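Side-chain contacts in iron-containing alcohol dehydrogenase (Ralstonia eutropha, PDB 3JZD), which probably reduces maleylacetate to 3-oxoadipate with NADH or NADPH, as a homodimeric member of the iron-containing alcohol dehydrogenase family: residues A[196-199]-A[200-203]; A[290-294]-A[295-299]. All coordinates share one frame; numbering follows the deposited sequence.

Both interactions lie in the helical C-terminal part of the chain, and each joins residues a few positions apart. Interaction 1 is about two turns of helix 190-212. Interaction 2 is the start of helix 294-304, after the loop that leaves helix 277-287. Their centres are 15 Å apart, and their nearest atoms are about 5 Å apart without touching. Helix 277-287 touches both: Ile283 meets Ile200 of interaction 1, and Ala294 and Leu298 of interaction 2. The side chain of Leu203 in interaction 1 is about 12 Å from the bound NAD. Interaction 2 lies away from the annotated sites.

Interaction 1: residues A[196-199]-A[200-203]; sequences AEEG and IRAL
This contact is a salt-bridge network along one face of helix 190-212, where Arg201, its exposed member, reaches back to Glu197 and Glu198, one turn earlier. The guanidinium group lies between the two carboxylates. Arg201 NE is 3.3 Å from Glu198 OE1, close to the guanidinium plane, and meets this oxygen nearly along its C-O axis. Arg201 NH2 adds a weak bond to the same oxygen. On the Glu197 side, Arg201 NH1 makes a weak bond of 3.4 Å to Glu197 OE2. The carboxylate planes of Glu197 and Glu198 are turned 51° and 54° from the guanidinium plane, so neither pair is coplanar. A bend at chi3 (-26°) folds the arginine back, and Glu197 O sits over the centre of one guanidinium face.

Beneath the charges runs the regular helix ladder. Arg201 N donates to Glu197 O at 3.0 Å, and Ala202 N to Glu198 O at 2.9 Å. Ile200 packs on helix 277-287 and also meets Ala179 of helix 165-182, and Leu203 packs on helices 165-182 and 217-236.

Both acids have stronger partners elsewhere. Glu197 is bridged to Arg282 and Arg285 of helix 277-287, and Glu198 OE2 bonds to Tyr225. Arg201 is therefore a secondary partner. The cluster of positive groups around Glu197 would be expected to keep its carboxylate ionised.

Interaction 2: residues A[290-294]-A[295-299]; sequences GEQSA and AATLF
The backbone of 290-294 runs as a loop into helix 294-304, with Ser293 in an extended conformation (psi 158°) at the N-cap and helical angles from Ala294 on. Thr297 N then bonds to Ser293 O at 3.1 Å, and Leu298 N to Ala294 O at 2.9 Å.

With chi1 at 61°, the Ser293 side chain turns OG back toward the open start of the helix, where it accepts from Ala296 N at 3.0 Å. The methyl of Ala296 lies close beside, its CB 3.2 Å from Ser293 OG. The same hydroxyl is hydrogen-bonded to O of Asp358, at the C-terminal end of the chain.

The extended Gln292 side chain lies across that of Thr297, so that OE1 comes 2.8 Å from Thr297 OG1. Thr297 OG1 is also 2.8 Å from Ser293 O, which leaves its one proton a choice of two acceptors. Ala294 and Leu298 turn their side chains onto Ile283 of helix 277-287, and Leu298 also meets helix 257-272.

The serine supplies an acceptor for Ala296 N, a first-turn N-H with no carbonyl of a preceding turn to meet, and its bond to Asp358 ties the chain end to this helix start.

Interaction 1: residues A[196-199]-A[200-203]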
loop_
_atom_site.group_PDB
_atom_site.type_symbol
_atom_site.label_atom_id
_atom_site.label_comp_id
_atom_site.label_asym_id
_atom_site.label_seq_id
_atom_site.Cartn_x
_atom_site.Cartn_y
_atom_site.Cartn_z
ATOM N N ALA A 196 -2.052 -0.324 -9.303
ATOM C CA ALA A 196 -2.080 0.175 -10.689
ATOM C C ALA A 196 -3.417 -0.120 -11.339
ATOM O O ALA A 196 -4.090 0.752 -11.862
ATOM C CB ALA A 196 -0.976 -0.465 -11.494
ATOM N N GLU A 197 -3.812 -1.373 -11.287
ATOM C CA GLU A 197 -5.033 -1.765 -11.906
ATOM C C GLU A 197 -6.268 -1.121 -11.292
ATOM O O GLU A 197 -7.186 -0.747 -12.023
ATOM C CB GLU A 197 -5.140 -3.276 -11.915
ATOM C CG GLU A 197 -6.250 -3.718 -12.735
ATOM C CD GLU A 197 -6.275 -5.221 -12.982
ATOM O OE1 GLU A 197 -5.285 -5.973 -12.622
ATOM O OE2 GLU A 197 -7.310 -5.597 -13.589
ATOM N N GLU A 198 -6.319 -1.039 -9.961
ATOM C CA GLU A 198 -7.407 -0.342 -9.253
ATOM C C GLU A 198 -7.462 1.172 -9.610
ATOM O O GLU A 198 -8.545 1.790 -9.765
ATOM C CB GLU A 198 -7.195 -0.509 -7.742
ATOM C CG GLU A 198 -8.105 0.278 -6.872
ATOM C CD GLU A 198 -9.503 -0.301 -6.804
ATOM O OE1 GLU A 198 -9.860 -1.148 -7.659
ATOM O OE2 GLU A 198 -10.225 0.090 -5.850
ATOM N N GLY A 199 -6.304 1.774 -9.693
ATOM C CA GLY A 199 -6.233 3.184 -10.109
ATOM C C GLY A 199 -6.812 3.383 -11.515
ATOM O O GLY A 199 -7.603 4.314 -11.754
ATOM N N ILE A 200 -6.457 2.486 -12.438
ATOM C CA ILE A 200 -6.955 2.610 -13.785
ATOM C C ILE A 200 -8.474 2.445 -13.756
ATOM O O ILE A 200 -9.187 3.186 -14.410
ATOM C CB ILE A 200 -6.261 1.623 -14.802
ATOM C CG1 ILE A 200 -4.741 1.914 -14.876
ATOM C CG2 ILE A 200 -6.872 1.765 -16.206
ATOM C CD1 ILE A 200 -3.921 0.961 -15.788
ATOM N N ARG A 201 -8.963 1.498 -12.964
ATOM C CA ARG A 201 -10.374 1.205 -12.922
ATOM C C ARG A 201 -11.149 2.403 -12.402
ATOM O O ARG A 201 -12.189 2.757 -12.946
ATOM C CB ARG A 201 -10.631 0.011 -12.015
ATOM C CG ARG A 201 -11.735 -0.875 -12.416
ATOM C CD ARG A 201 -12.044 -1.985 -11.369
ATOM N NE ARG A 201 -10.908 -2.387 -10.504
ATOM C CZ ARG A 201 -9.889 -3.208 -10.831
ATOM N NH1 ARG A 201 -9.774 -3.746 -12.076
ATOM N NH2 ARG A 201 -8.947 -3.451 -9.894
ATOM N N ALA A 202 -10.631 3.023 -11.345
ATOM C CA ALA A 202 -11.277 4.174 -10.730
ATOM C C ALA A 202 -11.383 5.359 -11.719
ATOM O O ALA A 202 -12.429 5.983 -11.856
ATOM C CB ALA A 202 -10.544 4.584 -9.447
ATOM N N LEU A 203 -10.296 5.664 -12.385
ATOM C CA LEU A 203 -10.282 6.763 -13.369
ATOM C C LEU A 203 -11.098 6.459 -14.615
ATOM O O LEU A 203 -11.828 7.288 -15.113
ATOM C CB LEU A 203 -8.850 7.126 -13.730
ATOM C CG LEU A 203 -8.136 7.860 -12.575
ATOM C CD1 LEU A 203 -6.633 7.595 -12.544
ATOM C CD2 LEU A 203 -8.468 9.354 -12.581
#

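Interaction 2: residues A[290-294]-A[295-299]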
loop_
_atom_site.group_PDB
_atom_site.type_symbol
_atom_site.label_atom_id
_atom_site.label_comp_id
_atom_site.label_asym_id
_atom_site.label_seq_id
_atom_site.Cartn_x
_atom_site.Cartn_y
_atom_site.Cartn_z
ATOM N N GLY A 290 -13.054 -5.178 -23.017
ATOM C CA GLY A 290 -13.563 -6.422 -23.645
ATOM C C GLY A 290 -12.518 -6.970 -24.605
ATOM O O GLY A 290 -11.356 -7.144 -24.255
ATOM N N GLU A 291 -12.890 -7.183 -25.847
ATOM C CA GLU A 291 -11.917 -7.670 -26.812
ATOM C C GLU A 291 -11.085 -6.558 -27.453
ATOM O O GLU A 291 -10.193 -6.844 -28.218
ATOM C CB GLU A 291 -12.599 -8.553 -27.897
ATOM C CG GLU A 291 -13.025 -9.925 -27.320
ATOM C CD GLU A 291 -11.827 -10.676 -26.631
ATOM O OE1 GLU A 291 -10.957 -11.217 -27.358
ATOM O OE2 GLU A 291 -11.762 -10.721 -25.363
ATOM N N GLN A 292 -11.365 -5.299 -27.151
ATOM C CA GLN A 292 -10.570 -4.217 -27.721
ATOM C C GLN A 292 -9.172 -4.176 -27.134
ATOM O O GLN A 292 -8.936 -4.614 -25.999
ATOM C CB GLN A 292 -11.221 -2.879 -27.404
ATOM C CG GLN A 292 -12.601 -2.650 -28.044
ATOM C CD GLN A 292 -13.167 -1.293 -27.670
ATOM O OE1 GLN A 292 -12.591 -0.553 -26.839
ATOM N NE2 GLN A 292 -14.314 -0.967 -28.244
ATOM N N SER A 293 -8.249 -3.591 -27.879
ATOM C CA SER A 293 -6.915 -3.344 -27.369
ATOM C C SER A 293 -6.933 -2.278 -26.255
ATOM O O SER A 293 -7.843 -1.495 -26.158
ATOM C CB SER A 293 -5.975 -2.896 -28.498
ATOM O OG SER A 293 -6.415 -1.694 -29.102
ATOM N N ALA A 294 -5.904 -2.294 -25.412
ATOM C CA ALA A 294 -5.708 -1.300 -24.372
ATOM C C ALA A 294 -5.578 0.052 -25.088
ATOM O O ALA A 294 -6.295 1.032 -24.774
ATOM C CB ALA A 294 -4.445 -1.618 -23.570
ATOM N N ALA A 295 -4.706 0.070 -26.098
ATOM C CA ALA A 295 -4.488 1.255 -26.904
ATOM C C ALA A 295 -5.791 1.891 -27.438
ATOM O O ALA A 295 -6.051 3.078 -27.247
ATOM C CB ALA A 295 -3.567 0.934 -28.074
ATOM N N ALA A 296 -6.598 1.115 -28.150
ATOM C CA ALA A 296 -7.811 1.671 -28.743
ATOM C C ALA A 296 -8.775 2.174 -27.688
ATOM O O ALA A 296 -9.455 3.200 -27.891
ATOM C CB ALA A 296 -8.501 0.645 -29.659
ATOM N N THR A 297 -8.849 1.439 -26.576
ATOM C CA THR A 297 -9.767 1.757 -25.504
ATOM C C THR A 297 -9.412 3.089 -24.847
ATOM O O THR A 297 -10.294 3.897 -24.598
ATOM C CB THR A 297 -9.899 0.572 -24.484
ATOM O OG1 THR A 297 -10.315 -0.601 -25.180
ATOM C CG2 THR A 297 -10.922 0.864 -23.396
ATOM N N LEU A 298 -8.123 3.321 -24.587
ATOM C CA LEU A 298 -7.679 4.575 -23.953
ATOM C C LEU A 298 -7.812 5.773 -24.902
ATOM O O LEU A 298 -8.115 6.892 -24.488
ATOM C CB LEU A 298 -6.236 4.401 -23.396
ATOM C CG LEU A 298 -6.295 3.459 -22.179
ATOM C CD1 LEU A 298 -4.972 2.897 -21.785
ATOM C CD2 LEU A 298 -6.989 4.263 -21.002
ATOM N N PHE A 299 -7.590 5.520 -26.188
ATOM C CA PHE A 299 -7.811 6.507 -27.219
ATOM C C PHE A 299 -9.264 6.952 -27.168
ATOM O O PHE A 299 -9.534 8.142 -27.121
ATOM C CB PHE A 299 -7.528 5.929 -28.580
ATOM C CG PHE A 299 -7.739 6.887 -29.690
ATOM C CD1 PHE A 299 -9.001 7.052 -30.247
ATOM C CD2 PHE A 299 -6.680 7.596 -30.220
ATOM C CE1 PHE A 299 -9.215 7.943 -31.328
ATOM C CE2 PHE A 299 -6.895 8.482 -31.314
ATOM C CZ PHE A 299 -8.153 8.650 -31.843
#